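Atg5 (Kluyveromyces marxianus, PDB 3VQI) acts in autophagic vesicle formation and cytoplasm-to-vacuole transport, where it is joined to Atg12 in the autophagy-essential Atg12-Atg5 conjugate. Local coordinates at residues I16-V21 with W115-C120; I40-D45 with Y87-L92; D45-F50 with S264-L269; Y51-V56 with S69-W74; I243-D248 with D260-I265. All blocks are in the same frame, centred on the assembly; numbering follows the deposited sequence.

Contact 1: I16-V21 with W115-C120; sequences INVEVV and WELQLC
Trp115 O is gripped by Glu19: the N-H of Glu19 reaches it at 2.7 Å, with 162° at the hydrogen, while the CA-H of Val18 lies against the same oxygen at 3.3 Å. This is the parallel pairing of strands 15-22 and 114-121, the first and last strands of the UblA sheet and the central pair of the ubiquitin (beta-grasp) fold. The ladder continues with Leu117 N bonding to Glu19 O and Val21 N to Leu117 O, both nearly straight onto the carbonyl. Asn17 O and Val21 O close the two ends by accepting from Trp115 N and Leu119 N.

Side chains on the face of Val18, Val20, Trp115 and Leu117 are buried, and helix 48-59 packs there through Leu48 and Val55. CG of Trp115 stands anti to its backbone N (chi1 -176°), which lays the indole alongside Ile16 and Val18. CE3 of that ring meets Val18 CG2 at 4.0 Å and Ile16 CD1 at 4.1 Å. Phe93 meets the indole edge-to-face. On the face of Glu19 and Gln118 the carboxylates of Glu19 and Glu116 stay apart, and Glu116 OE2 lies 3.4 Å from Val21 CG2.

Contact 2: I40-D45 with Y87-L92; sequences IVMLRD and YPCGVL
Arg44 lies along Gly90, with the first part of its side chain set against the helix backbone. Arg44 CB and CG are each 3.8 Å from Gly90 CA, CG being anti to the carbonyl carbon (chi1 -86°). A beta carbon on Gly90 would fall only 2.8 Å from Arg44 CB, so the close approach depends on the glycine. Beyond CG the chain is extended to NE, and the guanidinium stays alongside the first turn of the helix, NH1 lying 3.4 Å from Gly90 CA, while NH2 forms a salt bridge with Asp94.

The backbone of Arg44 also bonds to this first turn. Gly90 N donates to Arg44 O at 2.7 Å, in the carbonyl plane and on a lone pair, while Pro88 occupies the N-cap position. Cys89 N bonds to Ala46 O, so the loop after the strand satisfies two N-H groups of the first turn.

Cys89 turns toward the strand end. Its CB rests 3.6 Å from Leu43 O, and its SG meets Met42 SD at 4.2 Å, a loose sulfur-sulfur contact without a bond. Met42 and Cys89 both also touch Leu48, which places this joint between helix 48-59, the start of helix 89-96 and strand 37-43, itself paired with strand 15-22 at the sheet edge.

Contact 3: D45-F50 with S264-L269; sequences DAYLGF and SIDGFL
Asp45 meets a type I turn that runs from Ser264 to Gly267, and its CA lies 5.7 Å from that of Ile265, the second residue of the turn. The carboxylate accepts from the turn: Ile265 N donates to Asp45 OD1 with an almost straight 176° at the hydrogen. It comes from above the carboxylate plane, and its modelled length is doubtful, being too short. Asp45 OD2 takes Gln245 NE2, so the two oxygens serve different loops. The side chains of Asp45 and Ile265 run antiparallel alongside one another, Ile265 CG2 lying 3.4 Å from Asp45 CB. Ile265 CD1 reaches Tyr47 CE2 at 4.2 Å, and Tyr47 OH touches Asp266 CB at 3.5 Å. Asp266 OD2 in turn accepts from Phe268 N, an Asx turn, while its OD1 is bonded to Tyr270 OH.

Replacing Asp45 by an alanine would probably leave the N-H of Ile265 and the amide of Gln245 without their shared acceptor. With Ile265 O bound by Trp143 and Trp147 of helix 135-155, this is a buried junction of the UblA, UblB and helical regions.

Contact 4: Y51-V56 with S69-W74; sequences YLPTVV and SDYRNW
Val56 sets its CG2 methyl over the face of the Trp74 six-membered ring, 3.8 Å from the centroid and 10° off the ring normal, a CH-pi contact. Val56 belongs to helix 48-59, the helix that packs across the sheet in the beta-grasp fold of UblA, and Trp74 opens a strand of that sheet. One turn earlier on the helix, Leu52 adds its CD2 against Trp74 CB at 3.8 Å. The other branch, CD1, meets Asp70 O at 3.7 Å and also touches the Tyr71 ring. Pro53 lies nearer the surface: its CD approaches Tyr71 CE1 at 3.9 Å, and its CB packs on Asp70 CB. A water bridges the same two segments, donating to Asp70 OD1 at 2.7 Å and only weakly to Pro53 O.

The loop that presents these groups is itself tied together. Ser69 OG accepts from Tyr71 N and from Arg72 N, forming an ST turn and ST motif. A type II turn from Tyr71 to Trp74 then brings the indole back under the helix, with CG anti to the carbonyl carbon (chi1 -65°). Tyr67 and His121 each meet the indole edge-to-face. The rotation of the ring is further fixed by Trp74 NE1, which donates to Ser69 O at 2.9 Å, with the oxygen close to the ring plane.

Contact 5: I243-D248 with D260-I265; sequences IIQGID and DIFASI
Apolar contacts gather round Phe262, the last residue of helix 255-262. Ile244 CG2 meets Phe262 CB at 3.6 Å, while Ile247 CD1 closes on the far end of the ring at CZ; both isoleucines cross the phenylalanine at about a right angle. Gln245 CG adds its methylene 3.9 Å from Phe262 CB.

The polar link is Gln245 NE2, which donates to Phe262 O at 3.2 Å with 158° at the hydrogen. The oxygen lies in the amide plane, whereas the donor stands above the carbonyl plane. A bend at chi2 (-68°) folds the chain back so that the amide can reach this helix-end carbonyl, and NE2 also donates to Asp45 OD2. With a leucine in its place, both Phe262 O and Asp45 OD2 would probably lose this donor.

Backbone bonds shape the other partner: Ile244 and Ile247 bond to each other in both directions, framing a type I' turn at Gln245 and Gly246. The result is a tight beta hairpin with a two-residue loop, packed on the end of a helix within the ubiquitin-like UblB domain.

Overall arrangement
Contacts 1, 2 and 4 lie in the UblA domain, contact 5 in UblB, and contact 3 joins the two. Along the chain, contact 4 is nested within contact 2, which is nested within contact 1, whereas contact 3 spans more than 200 residues. Contacts 1 and 2 reach the same five-stranded sheet, their centres 11 Å apart; contacts 3 and 4 share helix 48-59, with centres about 18 Å apart. The centres of contacts 2 and 3 are about 7 Å apart and both include Asp45, while contacts 3 and 5 share Ser264 and Ile265. Contacts 4 and 5, with centres 28 Å apart, lie on opposite sides of the chain's centre. Asp45, bonded to Ile265 and Gln245, is thus one link between the two ubiquitin-like domains.

Contact 1: I16-V21 with W115-C120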
# COMPACT_ATOMS: atom_id res chain seq x y z
N ILE A 16 -6.11 -9.22 4.81
CA ILE A 16 -7.35 -8.98 4.06
C ILE A 16 -7.56 -10.16 3.10
O ILE A 16 -6.61 -10.62 2.47
CB ILE A 16 -7.34 -7.65 3.23
CG1 ILE A 16 -6.08 -7.55 2.38
CG2 ILE A 16 -7.44 -6.44 4.17
CD1 ILE A 16 -5.99 -6.26 1.58
N ASN A 17 -8.79 -10.65 3.03
CA ASN A 17 -9.14 -11.78 2.16
C ASN A 17 -9.31 -11.26 0.74
O ASN A 17 -10.01 -10.27 0.52
CB ASN A 17 -10.44 -12.44 2.62
CG ASN A 17 -10.29 -13.15 3.95
OD1 ASN A 17 -9.44 -14.03 4.10
ND2 ASN A 17 -11.12 -12.79 4.92
N VAL A 18 -8.69 -11.93 -0.22
CA VAL A 18 -8.75 -11.47 -1.60
C VAL A 18 -9.13 -12.55 -2.60
O VAL A 18 -8.53 -13.62 -2.63
CB VAL A 18 -7.37 -10.89 -2.02
CG1 VAL A 18 -7.38 -10.49 -3.48
CG2 VAL A 18 -7.00 -9.72 -1.14
N GLU A 19 -10.14 -12.27 -3.43
CA GLU A 19 -10.52 -13.23 -4.45
C GLU A 19 -10.07 -12.69 -5.80
O GLU A 19 -10.49 -11.62 -6.24
CB GLU A 19 -12.03 -13.48 -4.48
CG GLU A 19 -12.42 -14.46 -5.58
CD GLU A 19 -13.77 -15.13 -5.36
OE1 GLU A 19 -14.13 -16.01 -6.18
OE2 GLU A 19 -14.46 -14.78 -4.38
N VAL A 20 -9.19 -13.44 -6.45
CA VAL A 20 -8.65 -13.06 -7.74
C VAL A 20 -9.26 -13.92 -8.84
O VAL A 20 -9.06 -15.14 -8.86
CB VAL A 20 -7.11 -13.21 -7.75
CG1 VAL A 20 -6.56 -12.77 -9.09
CG2 VAL A 20 -6.51 -12.40 -6.62
N VAL A 21 -9.99 -13.28 -9.74
CA VAL A 21 -10.63 -13.99 -10.84
C VAL A 21 -10.07 -13.48 -12.17
O VAL A 21 -9.88 -12.28 -12.33
CB VAL A 21 -12.15 -13.73 -10.86
CG1 VAL A 21 -12.82 -14.67 -11.86
CG2 VAL A 21 -12.74 -13.89 -9.44
N TRP A 115 -12.27 -9.11 -0.88
CA TRP A 115 -12.04 -8.08 -1.88
C TRP A 115 -11.86 -8.82 -3.21
O TRP A 115 -11.00 -9.70 -3.31
CB TRP A 115 -10.76 -7.31 -1.51
CG TRP A 115 -10.41 -6.13 -2.38
CD1 TRP A 115 -11.27 -5.33 -3.08
CD2 TRP A 115 -9.10 -5.55 -2.55
NE1 TRP A 115 -10.58 -4.29 -3.66
CE2 TRP A 115 -9.25 -4.40 -3.36
CE3 TRP A 115 -7.82 -5.89 -2.10
CZ2 TRP A 115 -8.18 -3.59 -3.72
CZ3 TRP A 115 -6.75 -5.09 -2.46
CH2 TRP A 115 -6.94 -3.95 -3.26
N GLU A 116 -12.67 -8.51 -4.21
CA GLU A 116 -12.55 -9.19 -5.49
C GLU A 116 -11.79 -8.35 -6.51
O GLU A 116 -12.10 -7.17 -6.71
CB GLU A 116 -13.93 -9.58 -6.04
CG GLU A 116 -13.84 -10.55 -7.22
CD GLU A 116 -15.20 -10.97 -7.78
OE1 GLU A 116 -16.24 -10.73 -7.13
OE2 GLU A 116 -15.21 -11.58 -8.88
N LEU A 117 -10.80 -8.96 -7.15
CA LEU A 117 -9.99 -8.28 -8.16
C LEU A 117 -9.94 -9.13 -9.41
O LEU A 117 -10.01 -10.36 -9.34
CB LEU A 117 -8.55 -8.10 -7.65
CG LEU A 117 -8.38 -7.25 -6.39
CD1 LEU A 117 -6.91 -7.18 -5.99
CD2 LEU A 117 -8.93 -5.85 -6.64
N GLN A 118 -9.83 -8.50 -10.57
CA GLN A 118 -9.72 -9.29 -11.78
C GLN A 118 -8.24 -9.24 -12.19
O GLN A 118 -7.57 -8.22 -11.99
CB GLN A 118 -10.60 -8.76 -12.93
CG GLN A 118 -11.85 -7.94 -12.55
CD GLN A 118 -12.72 -8.56 -11.47
OE1 GLN A 118 -13.04 -9.75 -11.52
NE2 GLN A 118 -13.10 -7.75 -10.49
N LEU A 119 -7.73 -10.33 -12.73
CA LEU A 119 -6.35 -10.37 -13.17
C LEU A 119 -6.44 -10.10 -14.67
O LEU A 119 -7.09 -10.85 -15.39
CB LEU A 119 -5.72 -11.74 -12.88
CG LEU A 119 -4.34 -11.99 -13.51
CD1 LEU A 119 -3.31 -11.10 -12.83
CD2 LEU A 119 -3.97 -13.45 -13.38
N CYS A 120 -5.79 -9.04 -15.13
CA CYS A 120 -5.84 -8.68 -16.53
C CYS A 120 -4.46 -8.67 -17.19
O CYS A 120 -3.45 -8.55 -16.51
CB CYS A 120 -6.47 -7.30 -16.67
SG CYS A 120 -7.88 -7.00 -15.59

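Contact 2: I40-D45 with Y87-L92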
# COMPACT_ATOMS: atom_id res chain seq x y z
N ILE A 40 -6.53 -15.70 -1.80
CA ILE A 40 -5.26 -15.62 -1.13
C ILE A 40 -5.34 -14.55 -0.08
O ILE A 40 -6.02 -13.54 -0.26
CB ILE A 40 -4.15 -15.28 -2.12
CG1 ILE A 40 -4.41 -13.92 -2.74
CG2 ILE A 40 -4.11 -16.34 -3.21
CD1 ILE A 40 -3.38 -13.56 -3.78
N VAL A 41 -4.68 -14.78 1.04
CA VAL A 41 -4.68 -13.80 2.10
C VAL A 41 -3.50 -12.89 1.79
O VAL A 41 -2.41 -13.38 1.48
CB VAL A 41 -4.49 -14.46 3.49
CG1 VAL A 41 -4.53 -13.41 4.58
CG2 VAL A 41 -5.59 -15.48 3.72
N MET A 42 -3.73 -11.58 1.81
CA MET A 42 -2.66 -10.62 1.53
C MET A 42 -2.38 -9.76 2.76
O MET A 42 -3.28 -9.43 3.53
CB MET A 42 -3.04 -9.69 0.39
CG MET A 42 -3.09 -10.33 -0.98
SD MET A 42 -3.50 -9.10 -2.22
CE MET A 42 -3.65 -10.14 -3.70
N LEU A 43 -1.11 -9.40 2.93
CA LEU A 43 -0.76 -8.56 4.05
C LEU A 43 -1.17 -7.13 3.70
O LEU A 43 -0.97 -6.69 2.58
CB LEU A 43 0.73 -8.64 4.31
CG LEU A 43 1.14 -9.99 4.91
CD1 LEU A 43 2.65 -10.12 4.90
CD2 LEU A 43 0.59 -10.11 6.32
N ARG A 44 -1.77 -6.43 4.65
CA ARG A 44 -2.20 -5.06 4.42
C ARG A 44 -1.02 -4.18 4.07
O ARG A 44 -1.10 -3.35 3.18
CB ARG A 44 -2.92 -4.51 5.66
CG ARG A 44 -4.40 -4.84 5.68
CD ARG A 44 -5.10 -4.41 6.97
NE ARG A 44 -6.50 -4.12 6.67
CZ ARG A 44 -6.92 -2.98 6.14
NH1 ARG A 44 -6.04 -2.00 5.88
NH2 ARG A 44 -8.20 -2.82 5.83
N ASP A 45 0.08 -4.38 4.77
CA ASP A 45 1.26 -3.59 4.51
C ASP A 45 2.26 -4.36 3.69
O ASP A 45 3.33 -4.76 4.16
CB ASP A 45 1.89 -3.13 5.83
CG ASP A 45 1.70 -1.65 6.06
OD1 ASP A 45 2.10 -0.86 5.17
OD2 ASP A 45 1.16 -1.26 7.11
N TYR A 87 0.64 1.53 -4.10
CA TYR A 87 0.24 1.85 -2.74
C TYR A 87 0.04 0.53 -2.03
O TYR A 87 -0.33 -0.47 -2.64
CB TYR A 87 -1.06 2.66 -2.73
CG TYR A 87 -0.91 4.04 -3.31
CD1 TYR A 87 -1.34 4.33 -4.61
CD2 TYR A 87 -0.28 5.04 -2.58
CE1 TYR A 87 -1.15 5.59 -5.17
CE2 TYR A 87 -0.07 6.31 -3.13
CZ TYR A 87 -0.51 6.57 -4.43
OH TYR A 87 -0.29 7.81 -4.97
N PRO A 88 0.29 0.50 -0.71
CA PRO A 88 0.09 -0.79 -0.05
C PRO A 88 -1.33 -1.34 -0.21
O PRO A 88 -2.29 -0.57 -0.34
CB PRO A 88 0.45 -0.50 1.42
CG PRO A 88 0.49 1.03 1.50
CD PRO A 88 0.98 1.46 0.17
N CYS A 89 -1.43 -2.67 -0.21
CA CYS A 89 -2.71 -3.37 -0.34
C CYS A 89 -3.78 -2.84 0.61
O CYS A 89 -4.87 -2.47 0.19
CB CYS A 89 -2.52 -4.86 -0.06
SG CYS A 89 -1.32 -5.68 -1.14
N GLY A 90 -3.46 -2.81 1.89
CA GLY A 90 -4.42 -2.34 2.87
C GLY A 90 -4.99 -0.98 2.54
O GLY A 90 -6.19 -0.73 2.72
N VAL A 91 -4.12 -0.09 2.06
CA VAL A 91 -4.53 1.25 1.70
C VAL A 91 -5.53 1.21 0.55
O VAL A 91 -6.54 1.91 0.56
CB VAL A 91 -3.30 2.08 1.30
CG1 VAL A 91 -3.73 3.46 0.80
CG2 VAL A 91 -2.39 2.22 2.49
N LEU A 92 -5.26 0.37 -0.45
CA LEU A 92 -6.13 0.25 -1.61
C LEU A 92 -7.44 -0.38 -1.20
O LEU A 92 -8.51 0.04 -1.62
CB LEU A 92 -5.43 -0.57 -2.69
CG LEU A 92 -4.15 0.11 -3.18
CD1 LEU A 92 -3.28 -0.85 -3.99
CD2 LEU A 92 -4.54 1.35 -3.99

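Contact 3: D45-F50 with S264-L269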
# COMPACT_ATOMS: atom_id res chain seq x y z
N ASP A 45 0.08 -4.38 4.77
CA ASP A 45 1.26 -3.59 4.51
C ASP A 45 2.26 -4.36 3.69
O ASP A 45 3.33 -4.76 4.16
CB ASP A 45 1.89 -3.13 5.83
CG ASP A 45 1.70 -1.65 6.06
OD1 ASP A 45 2.10 -0.86 5.17
OD2 ASP A 45 1.16 -1.26 7.11
N ALA A 46 1.89 -4.57 2.44
CA ALA A 46 2.69 -5.28 1.45
C ALA A 46 2.24 -4.65 0.15
O ALA A 46 1.40 -3.76 0.15
CB ALA A 46 2.34 -6.76 1.46
N TYR A 47 2.79 -5.11 -0.97
CA TYR A 47 2.40 -4.57 -2.26
C TYR A 47 1.71 -5.62 -3.12
O TYR A 47 2.13 -6.79 -3.12
CB TYR A 47 3.63 -4.03 -2.97
CG TYR A 47 4.12 -2.72 -2.41
CD1 TYR A 47 3.42 -1.54 -2.64
CD2 TYR A 47 5.29 -2.66 -1.65
CE1 TYR A 47 3.87 -0.32 -2.15
CE2 TYR A 47 5.76 -1.44 -1.15
CZ TYR A 47 5.04 -0.28 -1.40
OH TYR A 47 5.49 0.93 -0.94
N LEU A 48 0.65 -5.22 -3.83
CA LEU A 48 -0.08 -6.13 -4.70
C LEU A 48 0.88 -6.86 -5.60
O LEU A 48 0.72 -8.06 -5.87
CB LEU A 48 -1.09 -5.38 -5.57
CG LEU A 48 -2.47 -5.21 -4.94
CD1 LEU A 48 -3.37 -4.39 -5.84
CD2 LEU A 48 -3.05 -6.60 -4.71
N GLY A 49 1.89 -6.13 -6.04
CA GLY A 49 2.89 -6.72 -6.92
C GLY A 49 3.59 -7.92 -6.33
O GLY A 49 4.09 -8.76 -7.09
N PHE A 50 3.65 -8.04 -5.00
CA PHE A 50 4.33 -9.19 -4.41
C PHE A 50 3.52 -10.44 -4.72
O PHE A 50 4.06 -11.54 -4.77
CB PHE A 50 4.43 -9.09 -2.87
CG PHE A 50 5.37 -8.03 -2.36
CD1 PHE A 50 6.40 -7.54 -3.13
CD2 PHE A 50 5.23 -7.56 -1.05
CE1 PHE A 50 7.31 -6.59 -2.61
CE2 PHE A 50 6.12 -6.62 -0.51
CZ PHE A 50 7.16 -6.13 -1.29
N SER A 264 2.13 3.37 7.23
CA SER A 264 2.27 2.16 6.43
C SER A 264 3.75 1.85 6.16
O SER A 264 4.60 2.69 6.39
CB SER A 264 1.49 2.34 5.12
OG SER A 264 0.13 2.62 5.42
N ILE A 265 4.04 0.65 5.67
CA ILE A 265 5.42 0.24 5.42
C ILE A 265 6.23 1.16 4.53
O ILE A 265 7.44 0.97 4.40
CB ILE A 265 5.51 -1.18 4.79
CG1 ILE A 265 4.61 -1.25 3.56
CG2 ILE A 265 5.15 -2.25 5.84
CD1 ILE A 265 4.75 -2.54 2.78
N ASP A 266 5.59 2.13 3.90
CA ASP A 266 6.33 3.03 3.03
C ASP A 266 6.64 4.37 3.70
O ASP A 266 7.27 5.24 3.09
CB ASP A 266 5.58 3.25 1.72
CG ASP A 266 4.30 4.05 1.90
OD1 ASP A 266 3.74 4.46 0.86
OD2 ASP A 266 3.85 4.27 3.06
N GLY A 267 6.18 4.53 4.94
CA GLY A 267 6.48 5.76 5.66
C GLY A 267 5.39 6.81 5.72
O GLY A 267 5.56 7.87 6.32
N PHE A 268 4.25 6.53 5.11
CA PHE A 268 3.18 7.49 5.15
C PHE A 268 1.97 6.96 5.88
O PHE A 268 1.71 5.76 5.90
CB PHE A 268 2.77 7.91 3.73
CG PHE A 268 3.77 8.78 3.04
CD1 PHE A 268 4.96 8.25 2.54
CD2 PHE A 268 3.52 10.15 2.86
CE1 PHE A 268 5.88 9.07 1.87
CE2 PHE A 268 4.43 10.97 2.18
CZ PHE A 268 5.62 10.43 1.69
N LEU A 269 1.25 7.88 6.50
CA LEU A 269 0.03 7.56 7.22
C LEU A 269 -1.06 7.88 6.21
O LEU A 269 -1.17 9.02 5.75
CB LEU A 269 -0.11 8.47 8.44
CG LEU A 269 -1.47 8.59 9.12
CD1 LEU A 269 -1.92 7.27 9.76
CD2 LEU A 269 -1.32 9.69 10.14

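Contact 4: Y51-V56 with S69-W74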
# COMPACT_ATOMS: atom_id res chain seq x y z
N TYR A 51 2.22 -10.27 -4.93
CA TYR A 51 1.34 -11.41 -5.18
C TYR A 51 1.11 -11.76 -6.65
O TYR A 51 0.61 -12.84 -6.96
CB TYR A 51 -0.01 -11.18 -4.49
CG TYR A 51 0.11 -10.99 -3.01
CD1 TYR A 51 0.21 -12.08 -2.15
CD2 TYR A 51 0.19 -9.71 -2.45
CE1 TYR A 51 0.39 -11.91 -0.77
CE2 TYR A 51 0.37 -9.52 -1.08
CZ TYR A 51 0.47 -10.63 -0.24
OH TYR A 51 0.64 -10.45 1.12
N LEU A 52 1.49 -10.85 -7.55
CA LEU A 52 1.31 -11.04 -8.99
C LEU A 52 1.70 -12.40 -9.56
O LEU A 52 0.85 -13.12 -10.07
CB LEU A 52 2.04 -9.94 -9.76
CG LEU A 52 1.24 -9.22 -10.85
CD1 LEU A 52 2.19 -8.58 -11.85
CD2 LEU A 52 0.33 -10.21 -11.55
N PRO A 53 2.99 -12.79 -9.49
CA PRO A 53 3.38 -14.10 -10.04
C PRO A 53 2.68 -15.32 -9.45
O PRO A 53 2.46 -16.32 -10.14
CB PRO A 53 4.90 -14.14 -9.83
CG PRO A 53 5.16 -13.11 -8.78
CD PRO A 53 4.19 -12.02 -9.12
N THR A 54 2.35 -15.26 -8.17
CA THR A 54 1.68 -16.37 -7.51
C THR A 54 0.30 -16.50 -8.13
O THR A 54 -0.14 -17.59 -8.49
CB THR A 54 1.52 -16.10 -6.01
OG1 THR A 54 2.78 -15.68 -5.47
CG2 THR A 54 1.01 -17.33 -5.28
N VAL A 55 -0.39 -15.37 -8.26
CA VAL A 55 -1.72 -15.35 -8.84
C VAL A 55 -1.65 -15.81 -10.29
O VAL A 55 -2.48 -16.61 -10.74
CB VAL A 55 -2.33 -13.96 -8.72
CG1 VAL A 55 -3.54 -13.81 -9.62
CG2 VAL A 55 -2.75 -13.75 -7.30
N VAL A 56 -0.66 -15.34 -11.03
CA VAL A 56 -0.53 -15.76 -12.41
C VAL A 56 -0.34 -17.27 -12.48
O VAL A 56 -0.99 -17.94 -13.26
CB VAL A 56 0.63 -15.04 -13.09
CG1 VAL A 56 0.98 -15.73 -14.40
CG2 VAL A 56 0.25 -13.58 -13.35
N SER A 69 5.98 -12.93 -19.70
CA SER A 69 6.42 -13.10 -18.32
C SER A 69 5.29 -13.06 -17.29
O SER A 69 4.11 -13.01 -17.64
CB SER A 69 7.44 -12.02 -17.95
OG SER A 69 6.80 -10.82 -17.53
N ASP A 70 5.68 -13.09 -16.02
CA ASP A 70 4.74 -13.03 -14.91
C ASP A 70 4.62 -11.61 -14.36
O ASP A 70 3.97 -11.40 -13.35
CB ASP A 70 5.21 -13.96 -13.78
CG ASP A 70 5.05 -15.43 -14.12
OD1 ASP A 70 5.22 -16.25 -13.19
OD2 ASP A 70 4.75 -15.77 -15.29
N TYR A 71 5.24 -10.65 -15.03
CA TYR A 71 5.18 -9.27 -14.56
C TYR A 71 4.64 -8.27 -15.57
O TYR A 71 3.59 -7.64 -15.35
CB TYR A 71 6.57 -8.82 -14.12
CG TYR A 71 6.96 -9.36 -12.78
CD1 TYR A 71 6.32 -8.91 -11.62
CD2 TYR A 71 7.99 -10.29 -12.65
CE1 TYR A 71 6.70 -9.36 -10.36
CE2 TYR A 71 8.39 -10.75 -11.39
CZ TYR A 71 7.75 -10.28 -10.25
OH TYR A 71 8.18 -10.66 -9.00
N ARG A 72 5.40 -8.12 -16.66
CA ARG A 72 5.08 -7.22 -17.76
C ARG A 72 3.68 -7.43 -18.31
O ARG A 72 3.26 -8.56 -18.59
CB ARG A 72 6.10 -7.40 -18.87
N ASN A 73 2.95 -6.33 -18.46
CA ASN A 73 1.60 -6.32 -19.00
C ASN A 73 0.49 -6.92 -18.14
O ASN A 73 -0.62 -7.16 -18.63
CB ASN A 73 1.60 -6.98 -20.37
CG ASN A 73 2.53 -6.29 -21.33
OD1 ASN A 73 3.49 -6.88 -21.82
ND2 ASN A 73 2.26 -5.02 -21.60
N TRP A 74 0.77 -7.17 -16.86
CA TRP A 74 -0.27 -7.68 -15.98
C TRP A 74 -0.64 -6.55 -15.05
O TRP A 74 0.16 -5.66 -14.80
CB TRP A 74 0.19 -8.86 -15.14
CG TRP A 74 0.51 -10.10 -15.90
CD1 TRP A 74 1.74 -10.46 -16.42
CD2 TRP A 74 -0.39 -11.15 -16.23
NE1 TRP A 74 1.65 -11.68 -17.04
CE2 TRP A 74 0.36 -12.13 -16.94
CE3 TRP A 74 -1.75 -11.38 -16.00
CZ2 TRP A 74 -0.22 -13.32 -17.42
CZ3 TRP A 74 -2.33 -12.55 -16.47
CH2 TRP A 74 -1.56 -13.51 -17.18
O HOH W 1 5.04 -18.23 -11.42

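Contact 5: I243-D248 with D260-I265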
# COMPACT_ATOMS: atom_id res chain seq x y z
N ILE A 243 -10.86 6.34 7.69
CA ILE A 243 -10.38 4.96 7.60
C ILE A 243 -8.86 4.90 7.55
O ILE A 243 -8.24 5.39 6.60
CB ILE A 243 -10.93 4.22 6.37
CG1 ILE A 243 -12.45 4.07 6.46
CG2 ILE A 243 -10.30 2.84 6.30
CD1 ILE A 243 -13.05 3.17 5.40
N ILE A 244 -8.27 4.31 8.58
CA ILE A 244 -6.82 4.18 8.66
C ILE A 244 -6.49 2.73 8.99
O ILE A 244 -7.08 2.15 9.89
CB ILE A 244 -6.24 5.05 9.76
CG1 ILE A 244 -6.55 6.52 9.47
CG2 ILE A 244 -4.74 4.83 9.86
CD1 ILE A 244 -6.09 7.46 10.56
N GLN A 245 -5.55 2.16 8.25
CA GLN A 245 -5.13 0.78 8.46
C GLN A 245 -6.31 -0.18 8.63
O GLN A 245 -6.20 -1.18 9.34
CB GLN A 245 -4.22 0.71 9.68
CG GLN A 245 -2.81 1.17 9.41
CD GLN A 245 -2.07 0.22 8.49
OE1 GLN A 245 -2.57 -0.87 8.17
NE2 GLN A 245 -0.88 0.62 8.06
N GLY A 246 -7.42 0.14 7.98
CA GLY A 246 -8.60 -0.71 8.04
C GLY A 246 -9.51 -0.52 9.24
O GLY A 246 -10.43 -1.32 9.47
N ILE A 247 -9.27 0.54 10.00
CA ILE A 247 -10.09 0.79 11.18
C ILE A 247 -10.63 2.22 11.19
O ILE A 247 -9.93 3.17 10.81
CB ILE A 247 -9.30 0.50 12.48
CG1 ILE A 247 -8.02 1.32 12.52
CG2 ILE A 247 -8.95 -0.99 12.55
CD1 ILE A 247 -7.03 0.86 13.57
N ASP A 248 -11.88 2.36 11.62
CA ASP A 248 -12.54 3.66 11.70
C ASP A 248 -11.96 4.43 12.88
O ASP A 248 -12.10 4.01 14.03
CB ASP A 248 -14.05 3.49 11.89
CG ASP A 248 -14.72 2.77 10.73
OD1 ASP A 248 -14.49 3.18 9.57
OD2 ASP A 248 -15.47 1.81 10.96
N ASP A 260 2.62 7.67 14.51
CA ASP A 260 3.54 6.84 15.28
C ASP A 260 3.09 5.38 15.37
O ASP A 260 3.92 4.48 15.53
CB ASP A 260 3.70 7.43 16.69
CG ASP A 260 4.80 6.76 17.48
OD1 ASP A 260 5.98 7.07 17.24
OD2 ASP A 260 4.47 5.91 18.33
N ILE A 261 1.79 5.15 15.26
CA ILE A 261 1.25 3.80 15.35
C ILE A 261 0.68 3.20 14.05
O ILE A 261 0.70 1.98 13.88
CB ILE A 261 0.13 3.73 16.42
CG1 ILE A 261 -0.73 2.48 16.21
CG2 ILE A 261 -0.72 4.98 16.36
CD1 ILE A 261 -1.95 2.41 17.07
N PHE A 262 0.20 4.04 13.14
CA PHE A 262 -0.43 3.54 11.92
C PHE A 262 0.22 3.79 10.57
O PHE A 262 -0.34 3.40 9.54
CB PHE A 262 -1.87 4.03 11.86
CG PHE A 262 -2.75 3.51 12.95
CD1 PHE A 262 -2.72 2.16 13.29
CD2 PHE A 262 -3.64 4.35 13.61
CE1 PHE A 262 -3.58 1.65 14.27
CE2 PHE A 262 -4.50 3.85 14.59
CZ PHE A 262 -4.48 2.50 14.92
N ALA A 263 1.38 4.43 10.54
CA ALA A 263 2.06 4.68 9.27
C ALA A 263 2.25 3.35 8.55
O ALA A 263 2.51 2.32 9.19
CB ALA A 263 3.40 5.34 9.51
N SER A 264 2.13 3.37 7.23
CA SER A 264 2.27 2.16 6.43
C SER A 264 3.75 1.85 6.16
O SER A 264 4.60 2.69 6.39
CB SER A 264 1.49 2.34 5.12
OG SER A 264 0.13 2.62 5.42
N ILE A 265 4.04 0.65 5.67
CA ILE A 265 5.42 0.24 5.42
C ILE A 265 6.23 1.16 4.53
O ILE A 265 7.44 0.97 4.40
CB ILE A 265 5.51 -1.18 4.79
CG1 ILE A 265 4.61 -1.25 3.56
CG2 ILE A 265 5.15 -2.25 5.84
CD1 ILE A 265 4.75 -2.54 2.78